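Side-chain contacts in plant cysteine oxidase 2 (Arabidopsis thaliana, PDB 7CXZ), which catalyses the iron-dependent oxidation of N-terminal cysteine residues by dioxygen, marking proteins such as group VII ethylene response factors for degradation by the N-end rule pathway: residues A[128-133]-A[223-228]; A[159-164]-A[168-173]. One frame throughout, in Å; residues are numbered along the deposited sequence.

Contact 1. Residues A[128-133]-A[223-228]; sequences YDWVPD and AWLKER
Tyr128 and Trp130 receive Leu225 between them, and Ala223 meets the tyrosine ring a little further along. The two strands belong to one antiparallel sheet but are not neighbours in it, as strand 141-153 runs between them. The sheet is strongly twisted, and the axes of strands 128-130 and 223-228 run at 79° and come within 9.2 Å. The side chains therefore bridge the intervening strand.

The clearest single interaction is a CH-pi contact. Leu225 CD1 sits over the middle of one face of the Tyr128 ring, 4.0 Å from its centroid and almost exactly on the ring normal. The other methyl, Leu225 CD2, comes 4.0 Å from Tyr128 CD1.

The remaining contacts are apolar packing. Ala223 CB approaches the ring obliquely, 3.5 Å from Tyr128 CE2. Leu225 CB lies at the edge of the benzo ring of Trp130, near its plane, 3.8 Å from CZ3. Leu225 CD2 stands well out of that plane, 3.9 Å from Trp130 CH2. The Tyr128 ring lies beside its own backbone N (chi1 -50°), a setting that carries it over Leu225. Leu106 touches both Tyr128 and Leu225.

The polar end of Tyr128 turns to other partners: its OH is hydrogen-bonded to Lys126 and to Asp201 in strand 198-203, an outermost strand. Putting an alanine at Tyr128 would probably leave Leu225 CD1 without its aromatic face, and Asp201 without the phenol.

The two segments thus meet through shape fit and buried carbon alone, while backbone hydrogen bonds to strand 141-153 hold each in the sheet.

Contact 2. Residues A[159-164]-A[168-173]; sequences SILYPA and NMHCFT. With FE (Fe (III) ion), chain B.
The iron site of this cupin-type oxidase includes His170, whose ring is touched from one side by Leu161. His170 NE2 binds the iron at 2.1 Å, and His107 and His109 complete the three-histidine set. Leu161 CD2 lies obliquely against the CE1-ND1 side of the imidazole, 3.5 Å from each of His170 CE1 and His170 ND1. The two side chains cross at about a right angle. One face of the ring is covered from within the same strand: Phe172 CE1 stands 3.5 Å above the plane of the His170 ring, over its centre.

Asn168 supplies the polar part. Its ND2 donates to Tyr162 O over 2.9 Å, with an N-H...O angle of 150°, from a position tilted 33° out of the carbonyl plane. Its CG is anti to the backbone N (chi1 -169°), and this extends the amide across to segment 159-164. Leu161 CD1 rests 3.7 Å from the same nitrogen, Asn168 ND2. The backbone carbonyl of Asn168 accepts from His109 ND1, which makes Asn168 a second-shell residue of the iron.

A classic beta bulge sets two residues of this segment, Asn168 and Met169, against the single Tyr128 of strand 122-130. Strand 169-174 lies between strands 103-107 and 122-130, whereas strand 159-161 pairs with strand 113-120 in the other sheet. Helix 42-53 packs on Ile160 and Tyr162.

From the N terminus the chain first reaches 128-133, at the end of strand 122-130. It returns along strand 141-153, then crosses to the other sheet at 159-164. Three residues later 168-173 leads back, so contact 2 closes a short loop joining the two sheets. Contact 1 closes only at 223-228, and contact 2 is nested within its much longer loop. The two touch directly, as strands 122-130 and 169-174 are neighbours. Tyr128 N probably bonds to Met169 O, and Asp129 OD1 to Asn168 N. Trp130 also packs on Met169 CE. Contact 1 thereby adjoins the strand that bears an iron ligand.

Contact 1. Residues A[128-133]-A[223-228]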
loop_
_atom_site.group_PDB
_atom_site.type_symbol
_atom_site.label_atom_id
_atom_site.label_comp_id
_atom_site.label_asym_id
_atom_site.label_seq_id
_atom_site.Cartn_x
_atom_site.Cartn_y
_atom_site.Cartn_z
ATOM N N TYR A 128 -4.523 7.707 -6.934
ATOM C CA TYR A 128 -4.360 8.419 -8.204
ATOM C C TYR A 128 -3.602 7.546 -9.189
ATOM O O TYR A 128 -2.862 6.638 -8.794
ATOM C CB TYR A 128 -3.544 9.709 -8.050
ATOM C CG TYR A 128 -3.940 10.678 -6.970
ATOM C CD1 TYR A 128 -3.436 10.552 -5.688
ATOM C CD2 TYR A 128 -4.761 11.774 -7.253
ATOM C CE1 TYR A 128 -3.748 11.489 -4.693
ATOM C CE2 TYR A 128 -5.075 12.710 -6.261
ATOM C CZ TYR A 128 -4.573 12.552 -4.997
ATOM O OH TYR A 128 -4.869 13.478 -3.998
ATOM N N ASP A 129 -3.729 7.879 -10.484
ATOM C CA ASP A 129 -2.808 7.385 -11.507
ATOM C C ASP A 129 -2.317 8.545 -12.365
ATOM O O ASP A 129 -3.045 9.528 -12.579
ATOM C CB ASP A 129 -3.468 6.314 -12.403
ATOM C CG ASP A 129 -3.536 4.978 -11.709
ATOM O OD1 ASP A 129 -2.440 4.501 -11.337
ATOM O OD2 ASP A 129 -4.653 4.455 -11.514
ATOM N N TRP A 130 -1.088 8.427 -12.865
ATOM C CA TRP A 130 -0.549 9.474 -13.734
ATOM C C TRP A 130 -1.366 9.599 -15.008
ATOM O O TRP A 130 -1.865 8.609 -15.548
ATOM C CB TRP A 130 0.907 9.195 -14.130
ATOM C CG TRP A 130 1.814 9.035 -12.978
ATOM C CD1 TRP A 130 2.583 7.935 -12.674
ATOM C CD2 TRP A 130 2.059 9.997 -11.948
ATOM N NE1 TRP A 130 3.278 8.156 -11.501
ATOM C CE2 TRP A 130 2.978 9.415 -11.040
ATOM C CE3 TRP A 130 1.584 11.287 -11.698
ATOM C CZ2 TRP A 130 3.424 10.080 -9.898
ATOM C CZ3 TRP A 130 2.026 11.949 -10.554
ATOM C CH2 TRP A 130 2.936 11.351 -9.675
ATOM N N VAL A 131 -1.500 10.832 -15.483
ATOM C CA VAL A 131 -1.940 11.089 -16.848
ATOM C C VAL A 131 -0.706 10.972 -17.736
ATOM O O VAL A 131 0.204 11.812 -17.652
ATOM C CB VAL A 131 -2.595 12.470 -16.970
ATOM C CG1 VAL A 131 -2.925 12.733 -18.443
ATOM C CG2 VAL A 131 -3.857 12.540 -16.111
ATOM N N PRO A 132 -0.600 9.932 -18.566
ATOM C CA PRO A 132 0.624 9.747 -19.349
ATOM C C PRO A 132 0.868 10.890 -20.320
ATOM O O PRO A 132 -0.065 11.470 -20.886
ATOM C CB PRO A 132 0.376 8.435 -20.107
ATOM C CG PRO A 132 -0.798 7.797 -19.466
ATOM C CD PRO A 132 -1.606 8.892 -18.826
ATOM N N ASP A 133 2.148 11.193 -20.522
ATOM C CA ASP A 133 2.586 12.102 -21.588
ATOM C C ASP A 133 1.921 13.474 -21.487
ATOM O O ASP A 133 1.524 14.062 -22.493
ATOM C CB ASP A 133 2.332 11.482 -22.964
ATOM C CG ASP A 133 2.979 10.123 -23.098
ATOM O OD1 ASP A 133 4.152 10.008 -22.701
ATOM O OD2 ASP A 133 2.321 9.168 -23.565
ATOM N N ALA A 223 -5.414 16.091 -10.024
ATOM C CA ALA A 223 -4.552 16.665 -9.004
ATOM C C ALA A 223 -3.163 16.775 -9.592
ATOM O O ALA A 223 -2.834 16.095 -10.575
ATOM C CB ALA A 223 -4.544 15.802 -7.727
ATOM N N TRP A 224 -2.359 17.656 -9.015
ATOM C CA TRP A 224 -0.942 17.718 -9.303
ATOM C C TRP A 224 -0.184 17.107 -8.136
ATOM O O TRP A 224 -0.406 17.491 -6.979
ATOM C CB TRP A 224 -0.487 19.158 -9.515
ATOM C CG TRP A 224 -1.098 19.813 -10.705
ATOM C CD1 TRP A 224 -2.159 20.657 -10.709
ATOM C CD2 TRP A 224 -0.675 19.678 -12.077
ATOM N NE1 TRP A 224 -2.431 21.066 -11.999
ATOM C CE2 TRP A 224 -1.529 20.489 -12.854
ATOM C CE3 TRP A 224 0.355 18.972 -12.712
ATOM C CZ2 TRP A 224 -1.400 20.596 -14.249
ATOM C CZ3 TRP A 224 0.488 19.081 -14.096
ATOM C CH2 TRP A 224 -0.379 19.898 -14.845
ATOM N N LEU A 225 0.692 16.154 -8.423
ATOM C CA LEU A 225 1.479 15.510 -7.373
ATOM C C LEU A 225 2.939 15.899 -7.507
ATOM O O LEU A 225 3.533 15.736 -8.576
ATOM C CB LEU A 225 1.332 13.988 -7.427
ATOM C CG LEU A 225 0.206 13.344 -6.619
ATOM C CD1 LEU A 225 -1.153 13.929 -6.972
ATOM C CD2 LEU A 225 0.224 11.809 -6.844
ATOM N N LYS A 226 3.524 16.390 -6.407
ATOM C CA LYS A 226 4.902 16.869 -6.378
ATOM C C LYS A 226 5.745 15.890 -5.571
ATOM O O LYS A 226 5.419 15.629 -4.417
ATOM C CB LYS A 226 4.958 18.270 -5.757
ATOM C CG LYS A 226 6.339 18.863 -5.671
ATOM C CD LYS A 226 6.278 20.301 -5.102
ATOM C CE LYS A 226 5.992 21.345 -6.228
ATOM N NZ LYS A 226 7.234 21.596 -7.032
ATOM N N GLU A 227 6.806 15.357 -6.180
ATOM C CA GLU A 227 7.740 14.480 -5.469
ATOM C C GLU A 227 8.323 15.175 -4.255
ATOM O O GLU A 227 8.715 16.343 -4.328
ATOM C CB GLU A 227 8.899 14.070 -6.371
ATOM C CG GLU A 227 8.532 13.150 -7.469
ATOM C CD GLU A 227 9.753 12.624 -8.212
ATOM O OE1 GLU A 227 10.850 12.532 -7.615
ATOM O OE2 GLU A 227 9.597 12.260 -9.390
ATOM N N ARG A 228 8.452 14.439 -3.150
ATOM C CA ARG A 228 9.102 15.009 -1.973
ATOM C C ARG A 228 9.883 13.930 -1.231
ATOM O O ARG A 228 9.538 12.742 -1.272
ATOM C CB ARG A 228 8.087 15.699 -1.049
ATOM C CG ARG A 228 6.982 14.789 -0.530
ATOM C CD ARG A 228 7.340 14.293 0.849
ATOM N NE ARG A 228 6.256 13.557 1.484
ATOM C CZ ARG A 228 6.475 12.672 2.444
ATOM N NH1 ARG A 228 7.719 12.428 2.854
ATOM N NH2 ARG A 228 5.457 12.032 2.984
#

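Contact 2. Residues A[159-164]-A[168-173]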
loop_
_atom_site.group_PDB
_atom_site.type_symbol
_atom_site.label_atom_id
_atom_site.label_comp_id
_atom_site.label_asym_id
_atom_site.label_seq_id
_atom_site.Cartn_x
_atom_site.Cartn_y
_atom_site.Cartn_z
ATOM N N SER A 159 -8.770 -5.033 -2.769
ATOM C CA SER A 159 -8.547 -4.177 -3.923
ATOM C C SER A 159 -7.234 -4.542 -4.610
ATOM O O SER A 159 -6.377 -5.229 -4.042
ATOM C CB SER A 159 -8.522 -2.709 -3.489
ATOM O OG SER A 159 -7.355 -2.497 -2.692
ATOM N N ILE A 160 -7.060 -4.069 -5.842
ATOM C CA ILE A 160 -5.824 -4.275 -6.571
ATOM C C ILE A 160 -5.392 -2.968 -7.224
ATOM O O ILE A 160 -6.213 -2.236 -7.803
ATOM C CB ILE A 160 -5.959 -5.396 -7.619
ATOM C CG1 ILE A 160 -4.595 -5.726 -8.243
ATOM C CG2 ILE A 160 -6.976 -5.050 -8.711
ATOM C CD1 ILE A 160 -4.632 -6.886 -9.243
ATOM N N LEU A 161 -4.094 -2.692 -7.149
ATOM C CA LEU A 161 -3.487 -1.663 -7.970
ATOM C C LEU A 161 -2.432 -2.325 -8.838
ATOM O O LEU A 161 -1.838 -3.355 -8.470
ATOM C CB LEU A 161 -2.853 -0.542 -7.125
ATOM C CG LEU A 161 -1.637 -0.891 -6.248
ATOM C CD1 LEU A 161 -0.294 -0.816 -7.014
ATOM C CD2 LEU A 161 -1.644 0.019 -4.995
ATOM N N TYR A 162 -2.206 -1.719 -9.984
ATOM C CA TYR A 162 -1.287 -2.191 -11.001
ATOM C C TYR A 162 -0.165 -1.173 -11.188
ATOM O O TYR A 162 -0.228 -0.065 -10.634
ATOM C CB TYR A 162 -2.041 -2.367 -12.310
ATOM C CG TYR A 162 -3.083 -3.458 -12.378
ATOM C CD1 TYR A 162 -2.716 -4.790 -12.547
ATOM C CD2 TYR A 162 -4.427 -3.146 -12.354
ATOM C CE1 TYR A 162 -3.664 -5.793 -12.677
ATOM C CE2 TYR A 162 -5.402 -4.153 -12.480
ATOM C CZ TYR A 162 -5.004 -5.471 -12.651
ATOM O OH TYR A 162 -5.950 -6.472 -12.801
ATOM N N PRO A 163 0.865 -1.489 -11.969
ATOM C CA PRO A 163 1.965 -0.526 -12.127
ATOM C C PRO A 163 1.516 0.821 -12.654
ATOM O O PRO A 163 2.130 1.832 -12.287
ATOM C CB PRO A 163 2.920 -1.246 -13.091
ATOM C CG PRO A 163 2.720 -2.708 -12.708
ATOM C CD PRO A 163 1.218 -2.823 -12.482
ATOM N N ALA A 164 0.450 0.865 -13.476
ATOM C CA ALA A 164 -0.004 2.131 -14.044
ATOM C C ALA A 164 -1.518 2.191 -14.158
ATOM O O ALA A 164 -2.045 2.840 -15.062
ATOM C CB ALA A 164 0.624 2.374 -15.412
ATOM N N ASN A 168 -2.063 3.618 -8.648
ATOM C CA ASN A 168 -0.697 3.322 -8.254
ATOM C C ASN A 168 -0.167 4.264 -7.188
ATOM O O ASN A 168 0.809 3.906 -6.514
ATOM C CB ASN A 168 0.250 3.347 -9.455
ATOM C CG ASN A 168 1.625 2.767 -9.100
ATOM O OD1 ASN A 168 2.578 3.509 -8.847
ATOM N ND2 ASN A 168 1.734 1.441 -9.087
ATOM N N MET A 169 -0.739 5.464 -7.040
ATOM C CA MET A 169 -0.330 6.358 -5.960
ATOM C C MET A 169 -1.443 6.351 -4.931
ATOM O O MET A 169 -2.594 6.583 -5.283
ATOM C CB MET A 169 -0.087 7.790 -6.471
ATOM C CG MET A 169 1.310 8.097 -6.977
ATOM S SD MET A 169 1.718 7.168 -8.472
ATOM C CE MET A 169 0.502 7.780 -9.594
ATOM N N HIS A 170 -1.122 6.083 -3.662
ATOM C CA HIS A 170 -2.204 6.133 -2.681
ATOM C C HIS A 170 -1.701 6.603 -1.322
ATOM O O HIS A 170 -0.495 6.586 -1.022
ATOM C CB HIS A 170 -2.961 4.796 -2.548
ATOM C CG HIS A 170 -2.128 3.625 -2.093
ATOM N ND1 HIS A 170 -2.455 2.326 -2.435
ATOM C CD2 HIS A 170 -1.042 3.542 -1.283
ATOM C CE1 HIS A 170 -1.585 1.495 -1.876
ATOM N NE2 HIS A 170 -0.723 2.205 -1.166
ATOM N N CYS A 171 -2.668 7.043 -0.513
ATOM C CA CYS A 171 -2.459 7.502 0.859
ATOM C C CYS A 171 -3.529 6.877 1.740
ATOM O O CYS A 171 -4.712 6.927 1.401
ATOM C CB CYS A 171 -2.523 9.034 0.928
ATOM S SG CYS A 171 -2.480 9.684 2.597
ATOM N N PHE A 172 -3.116 6.263 2.845
ATOM C CA PHE A 172 -4.033 5.598 3.773
ATOM C C PHE A 172 -4.048 6.371 5.086
ATOM O O PHE A 172 -2.982 6.612 5.672
ATOM C CB PHE A 172 -3.591 4.157 4.083
ATOM C CG PHE A 172 -3.941 3.134 3.039
ATOM C CD1 PHE A 172 -3.664 3.340 1.694
ATOM C CD2 PHE A 172 -4.563 1.950 3.419
ATOM C CE1 PHE A 172 -3.984 2.363 0.737
ATOM C CE2 PHE A 172 -4.893 0.980 2.478
ATOM C CZ PHE A 172 -4.603 1.182 1.130
ATOM N N THR A 173 -5.240 6.735 5.574
ATOM C CA THR A 173 -5.362 7.435 6.850
ATOM C C THR A 173 -6.408 6.730 7.692
ATOM O O THR A 173 -7.592 6.699 7.320
ATOM C CB THR A 173 -5.760 8.897 6.642
ATOM O OG1 THR A 173 -4.903 9.490 5.661
ATOM C CG2 THR A 173 -5.652 9.675 7.930
HETATM FE FE FE B . 1.180 1.461 -0.696
#